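Long-range contact in ectonucleoside triphosphate diphosphohydrolase 4 (Homo sapiens, PDB 6WG5), which belongs to the GDA1/CD39 family of nucleoside phosphatases, within the actin-like ATPase clan: residues A[376-389]-A[458-472]. Numbering follows the deposited sequence.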
loop_
_atom_site.group_PDB
_atom_site.type_symbol
_atom_site.label_atom_id
_atom_site.label_comp_id
_atom_site.label_asym_id
_atom_site.label_seq_id
_atom_site.Cartn_x
_atom_site.Cartn_y
_atom_site.Cartn_z
ATOM N N PHE A 376 -2.586 19.592 6.702
ATOM C CA PHE A 376 -1.241 19.226 7.138
ATOM C C PHE A 376 -1.065 19.422 8.640
ATOM O O PHE A 376 -0.453 18.584 9.312
ATOM C CB PHE A 376 -0.197 20.035 6.364
ATOM C CG PHE A 376 -0.042 19.608 4.929
ATOM C CD1 PHE A 376 0.383 18.326 4.614
ATOM C CD2 PHE A 376 -0.311 20.489 3.896
ATOM C CE1 PHE A 376 0.527 17.932 3.297
ATOM C CE2 PHE A 376 -0.167 20.101 2.577
ATOM C CZ PHE A 376 0.253 18.822 2.278
ATOM N N GLN A 377 -1.593 20.518 9.187
ATOM C CA GLN A 377 -1.415 20.782 10.611
ATOM C C GLN A 377 -2.118 19.750 11.486
ATOM O O GLN A 377 -1.774 19.624 12.666
ATOM C CB GLN A 377 -1.914 22.188 10.959
ATOM C CG GLN A 377 -3.351 22.485 10.539
ATOM C CD GLN A 377 -3.438 23.202 9.202
ATOM O OE1 GLN A 377 -2.720 22.872 8.256
ATOM N NE2 GLN A 377 -4.318 24.196 9.122
ATOM N N ASN A 378 -3.083 19.005 10.939
ATOM C CA ASN A 378 -3.813 17.978 11.686
ATOM C C ASN A 378 -3.905 16.715 10.823
ATOM O O ASN A 378 -4.970 16.367 10.311
ATOM C CB ASN A 378 -5.198 18.480 12.096
ATOM C CG ASN A 378 -5.987 17.440 12.861
ATOM O OD1 ASN A 378 -5.436 16.436 13.309
ATOM N ND2 ASN A 378 -7.284 17.674 13.016
ATOM N N SER A 379 -2.778 16.023 10.669
ATOM C CA SER A 379 -2.725 14.814 9.859
ATOM C C SER A 379 -1.513 13.993 10.275
ATOM O O SER A 379 -0.649 14.456 11.025
ATOM C CB SER A 379 -2.665 15.150 8.366
ATOM O OG SER A 379 -1.429 15.755 8.031
ATOM N N GLU A 380 -1.466 12.758 9.779
ATOM C CA GLU A 380 -0.324 11.876 9.985
ATOM C C GLU A 380 -0.290 10.862 8.851
ATOM O O GLU A 380 -1.333 10.473 8.319
ATOM C CB GLU A 380 -0.387 11.166 11.343
ATOM C CG GLU A 380 -1.600 10.270 11.526
ATOM C CD GLU A 380 -1.680 9.670 12.918
ATOM O OE1 GLU A 380 -0.717 8.987 13.328
ATOM O OE2 GLU A 380 -2.707 9.886 13.603
ATOM N N PHE A 381 0.921 10.444 8.488
ATOM C CA PHE A 381 1.128 9.503 7.398
ATOM C C PHE A 381 2.177 8.479 7.796
ATOM O O PHE A 381 3.093 8.771 8.568
ATOM C CB PHE A 381 1.584 10.207 6.112
ATOM C CG PHE A 381 0.470 10.853 5.340
ATOM C CD1 PHE A 381 -0.046 10.245 4.207
ATOM C CD2 PHE A 381 -0.056 12.069 5.741
ATOM C CE1 PHE A 381 -1.068 10.838 3.487
ATOM C CE2 PHE A 381 -1.077 12.667 5.026
ATOM C CZ PHE A 381 -1.584 12.050 3.898
ATOM N N TYR A 382 2.031 7.272 7.254
ATOM C CA TYR A 382 3.070 6.254 7.292
ATOM C C TYR A 382 3.710 6.146 5.915
ATOM O O TYR A 382 3.016 6.212 4.893
ATOM C CB TYR A 382 2.506 4.893 7.708
ATOM C CG TYR A 382 2.359 4.711 9.200
ATOM C CD1 TYR A 382 3.202 3.861 9.903
ATOM C CD2 TYR A 382 1.376 5.389 9.905
ATOM C CE1 TYR A 382 3.068 3.690 11.268
ATOM C CE2 TYR A 382 1.236 5.226 11.271
ATOM C CZ TYR A 382 2.084 4.376 11.947
ATOM O OH TYR A 382 1.945 4.214 13.308
ATOM N N GLY A 383 5.030 5.987 5.890
ATOM C CA GLY A 383 5.779 5.825 4.654
ATOM C C GLY A 383 6.359 4.423 4.571
ATOM O O GLY A 383 7.064 3.978 5.479
ATOM N N PHE A 384 6.052 3.739 3.475
ATOM C CA PHE A 384 6.456 2.355 3.279
ATOM C C PHE A 384 7.403 2.240 2.091
ATOM O O PHE A 384 7.589 3.180 1.315
ATOM C CB PHE A 384 5.234 1.455 3.070
ATOM C CG PHE A 384 4.334 1.373 4.269
ATOM C CD1 PHE A 384 4.675 0.580 5.353
ATOM C CD2 PHE A 384 3.148 2.085 4.313
ATOM C CE1 PHE A 384 3.848 0.503 6.460
ATOM C CE2 PHE A 384 2.320 2.010 5.413
ATOM C CZ PHE A 384 2.671 1.218 6.488
ATOM N N SER A 385 8.010 1.059 1.969
ATOM C CA SER A 385 8.907 0.713 0.862
ATOM C C SER A 385 10.051 1.723 0.822
ATOM O O SER A 385 10.744 1.877 1.842
ATOM C CB SER A 385 8.077 0.598 -0.416
ATOM O OG SER A 385 7.216 -0.523 -0.352
ATOM N N GLU A 386 10.290 2.413 -0.296
ATOM C CA GLU A 386 11.463 3.274 -0.411
ATOM C C GLU A 386 11.504 4.341 0.674
ATOM O O GLU A 386 12.592 4.766 1.079
ATOM C CB GLU A 386 11.497 3.929 -1.791
ATOM C CG GLU A 386 11.720 2.951 -2.929
ATOM C CD GLU A 386 13.062 2.253 -2.840
ATOM O OE1 GLU A 386 14.006 2.851 -2.279
ATOM O OE2 GLU A 386 13.172 1.105 -3.326
ATOM N N PHE A 387 10.342 4.796 1.153
ATOM C CA PHE A 387 10.336 5.771 2.238
ATOM C C PHE A 387 11.077 5.246 3.461
ATOM O O PHE A 387 11.680 6.028 4.205
ATOM C CB PHE A 387 8.902 6.149 2.603
ATOM C CG PHE A 387 8.233 7.028 1.588
ATOM C CD1 PHE A 387 8.530 8.381 1.524
ATOM C CD2 PHE A 387 7.309 6.506 0.696
ATOM C CE1 PHE A 387 7.919 9.196 0.587
ATOM C CE2 PHE A 387 6.696 7.314 -0.243
ATOM C CZ PHE A 387 7.001 8.662 -0.295
ATOM N N TYR A 388 11.053 3.932 3.682
ATOM C CA TYR A 388 11.807 3.328 4.770
ATOM C C TYR A 388 13.218 2.939 4.343
ATOM O O TYR A 388 14.179 3.188 5.078
ATOM C CB TYR A 388 11.068 2.096 5.298
ATOM C CG TYR A 388 11.743 1.444 6.480
ATOM C CD1 TYR A 388 11.608 1.971 7.756
ATOM C CD2 TYR A 388 12.517 0.302 6.322
ATOM C CE1 TYR A 388 12.221 1.378 8.844
ATOM C CE2 TYR A 388 13.137 -0.298 7.403
ATOM C CZ TYR A 388 12.985 0.245 8.662
ATOM O OH TYR A 388 13.599 -0.344 9.745
ATOM N N TYR A 389 13.362 2.333 3.163
ATOM C CA TYR A 389 14.681 1.911 2.702
ATOM C C TYR A 389 15.617 3.104 2.534
ATOM O O TYR A 389 16.815 3.005 2.819
ATOM C CB TYR A 389 14.552 1.144 1.386
ATOM C CG TYR A 389 13.678 -0.086 1.468
ATOM C CD1 TYR A 389 13.696 -0.904 2.589
ATOM C CD2 TYR A 389 12.830 -0.428 0.424
ATOM C CE1 TYR A 389 12.898 -2.030 2.666
ATOM C CE2 TYR A 389 12.027 -1.551 0.493
ATOM C CZ TYR A 389 12.066 -2.347 1.615
ATOM O OH TYR A 389 11.270 -3.467 1.689
ATOM N N SER A 458 3.520 17.995 -2.013
ATOM C CA SER A 458 3.467 19.317 -1.390
ATOM C C SER A 458 3.410 19.249 0.133
ATOM O O SER A 458 2.791 20.103 0.772
ATOM C CB SER A 458 2.281 20.133 -1.920
ATOM O OG SER A 458 2.377 20.319 -3.322
ATOM N N PHE A 459 4.053 18.253 0.733
ATOM C CA PHE A 459 4.148 18.218 2.186
ATOM C C PHE A 459 5.112 19.304 2.663
ATOM O O PHE A 459 6.190 19.472 2.086
ATOM C CB PHE A 459 4.628 16.849 2.670
ATOM C CG PHE A 459 3.542 15.809 2.735
ATOM C CD1 PHE A 459 2.910 15.525 3.934
ATOM C CD2 PHE A 459 3.157 15.114 1.601
ATOM C CE1 PHE A 459 1.912 14.570 4.002
ATOM C CE2 PHE A 459 2.161 14.157 1.662
ATOM C CZ PHE A 459 1.538 13.883 2.865
ATOM N N PRO A 460 4.759 20.060 3.706
ATOM C CA PRO A 460 5.672 21.099 4.191
ATOM C C PRO A 460 7.024 20.515 4.573
ATOM O O PRO A 460 7.126 19.382 5.045
ATOM C CB PRO A 460 4.946 21.674 5.414
ATOM C CG PRO A 460 3.518 21.321 5.219
ATOM C CD PRO A 460 3.510 20.019 4.487
ATOM N N VAL A 461 8.076 21.308 4.354
ATOM C CA VAL A 461 9.419 20.876 4.734
ATOM C C VAL A 461 9.475 20.583 6.227
ATOM O O VAL A 461 10.164 19.656 6.670
ATOM C CB VAL A 461 10.456 21.937 4.325
ATOM C CG1 VAL A 461 11.832 21.595 4.887
ATOM C CG2 VAL A 461 10.512 22.053 2.809
ATOM N N ASN A 462 8.753 21.364 7.022
ATOM C CA ASN A 462 8.717 21.184 8.465
ATOM C C ASN A 462 7.726 20.114 8.909
ATOM O O ASN A 462 7.464 20.007 10.110
ATOM C CB ASN A 462 8.371 22.510 9.146
ATOM C CG ASN A 462 7.017 23.043 8.721
ATOM O OD1 ASN A 462 6.723 23.141 7.530
ATOM N ND2 ASN A 462 6.180 23.379 9.695
ATOM N N TYR A 463 7.175 19.325 7.989
ATOM C CA TYR A 463 6.189 18.318 8.363
ATOM C C TYR A 463 6.776 17.359 9.392
ATOM O O TYR A 463 7.857 16.801 9.194
ATOM C CB TYR A 463 5.721 17.551 7.126
ATOM C CG TYR A 463 4.466 16.736 7.351
ATOM C CD1 TYR A 463 4.502 15.349 7.342
ATOM C CD2 TYR A 463 3.244 17.357 7.577
ATOM C CE1 TYR A 463 3.358 14.602 7.549
ATOM C CE2 TYR A 463 2.095 16.620 7.786
ATOM C CZ TYR A 463 2.157 15.242 7.768
ATOM O OH TYR A 463 1.015 14.504 7.975
ATOM N N LYS A 464 6.053 17.167 10.495
ATOM C CA LYS A 464 6.547 16.383 11.619
ATOM C C LYS A 464 5.783 15.086 11.839
ATOM O O LYS A 464 6.098 14.359 12.787
ATOM C CB LYS A 464 6.494 17.218 12.909
ATOM C CG LYS A 464 7.391 18.451 12.907
ATOM C CD LYS A 464 8.874 18.081 12.909
ATOM C CE LYS A 464 9.735 19.167 12.272
ATOM N NZ LYS A 464 10.500 18.641 11.102
ATOM N N SER A 465 4.805 14.764 10.991
ATOM C CA SER A 465 3.890 13.657 11.249
ATOM C C SER A 465 4.037 12.514 10.249
ATOM O O SER A 465 3.100 11.727 10.078
ATOM C CB SER A 465 2.453 14.171 11.257
ATOM O OG SER A 465 2.320 15.261 12.147
ATOM N N LEU A 466 5.184 12.399 9.589
ATOM C CA LEU A 466 5.477 11.252 8.737
ATOM C C LEU A 466 6.325 10.256 9.511
ATOM O O LEU A 466 7.329 10.633 10.125
ATOM C CB LEU A 466 6.211 11.671 7.461
ATOM C CG LEU A 466 6.714 10.500 6.605
ATOM C CD1 LEU A 466 5.542 9.708 6.044
ATOM C CD2 LEU A 466 7.626 10.973 5.484
ATOM N N LYS A 467 5.926 8.990 9.480
ATOM C CA LYS A 467 6.715 7.910 10.056
ATOM C C LYS A 467 6.983 6.886 8.968
ATOM O O LYS A 467 6.047 6.270 8.450
ATOM C CB LYS A 467 6.005 7.253 11.240
ATOM C CG LYS A 467 6.927 6.348 12.044
ATOM C CD LYS A 467 6.178 5.279 12.823
ATOM C CE LYS A 467 5.344 5.870 13.950
ATOM N NZ LYS A 467 5.127 4.878 15.045
ATOM N N THR A 468 8.251 6.720 8.612
ATOM C CA THR A 468 8.637 5.670 7.686
ATOM C C THR A 468 8.787 4.366 8.454
ATOM O O THR A 468 9.257 4.353 9.595
ATOM C CB THR A 468 9.941 6.025 6.971
ATOM O OG1 THR A 468 11.028 6.010 7.905
ATOM C CG2 THR A 468 9.838 7.405 6.343
ATOM N N ALA A 469 8.366 3.269 7.834
ATOM C CA ALA A 469 8.319 1.996 8.535
ATOM C C ALA A 469 8.188 0.874 7.522
ATOM O O ALA A 469 7.746 1.079 6.388
ATOM C CB ALA A 469 7.157 1.949 9.531
ATOM N N LEU A 470 8.581 -0.320 7.955
ATOM C CA LEU A 470 8.397 -1.530 7.169
ATOM C C LEU A 470 7.180 -2.325 7.609
ATOM O O LEU A 470 6.563 -3.008 6.784
ATOM C CB LEU A 470 9.647 -2.415 7.270
ATOM C CG LEU A 470 10.061 -3.211 6.030
ATOM C CD1 LEU A 470 10.269 -2.310 4.813
ATOM C CD2 LEU A 470 11.332 -3.988 6.331
ATOM N N GLN A 471 6.816 -2.235 8.885
ATOM C CA GLN A 471 5.670 -2.950 9.417
ATOM C C GLN A 471 5.067 -2.128 10.548
ATOM O O GLN A 471 5.642 -1.133 10.997
ATOM C CB GLN A 471 6.067 -4.352 9.890
ATOM C CG GLN A 471 7.318 -4.400 10.749
ATOM C CD GLN A 471 7.822 -5.814 10.957
ATOM O OE1 GLN A 471 7.556 -6.705 10.150
ATOM N NE2 GLN A 471 8.552 -6.029 12.047
ATOM N N VAL A 472 3.889 -2.551 10.998
ATOM C CA VAL A 472 3.155 -1.876 12.061
ATOM C C VAL A 472 2.886 -2.889 13.162
ATOM O O VAL A 472 2.395 -3.991 12.893
ATOM C CB VAL A 472 1.840 -1.263 11.545
ATOM C CG1 VAL A 472 1.144 -0.490 12.653
ATOM C CG2 VAL A 472 2.113 -0.359 10.358
HETATM O O HOH W 1 3.055 2.164 15.536
#
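Phe459 sits between two phenylalanines of 376-389 and meets each differently. Its face receives the edge of Phe376, with the centroids 5.1 Å apart, while its own edge points into the face of Phe381, the planes at 89°. A chi1 of -81°, CG anti to the carbonyl carbon, sets the Phe459 ring with one face to Phe376 and the edge at CE1 and CZ to Phe381. Pro460 CD lies over the Phe376 face, 3.6 Å from the ring centroid, a CH-pi contact. Next to this cluster, Tyr463 OH shares a 2.7 Å hydrogen bond with Ser379 OG and also reaches the edge of the Phe381 ring.

Beyond the aromatics the two segments run side by side as parallel strands. Phe381 N bonds to Ser465 O, Lys467 N to Phe381 O, Gly383 N to Lys467 O at 2.8 Å, and Ala469 N to Gly383 O. On one side of this ladder Tyr382 lies alongside Lys467, pointing the same way. Past the strand, Leu470 CB packs over the Tyr388 ring, 4.2 Å from its centroid.

Helix 436-456 backs the cluster, Phe453 stacking on Phe459. Strand 221-225 pairs with the other edge of 381-385, leaving 466-468 outermost in a mixed sheet, consistent with the actin-like fold of this family.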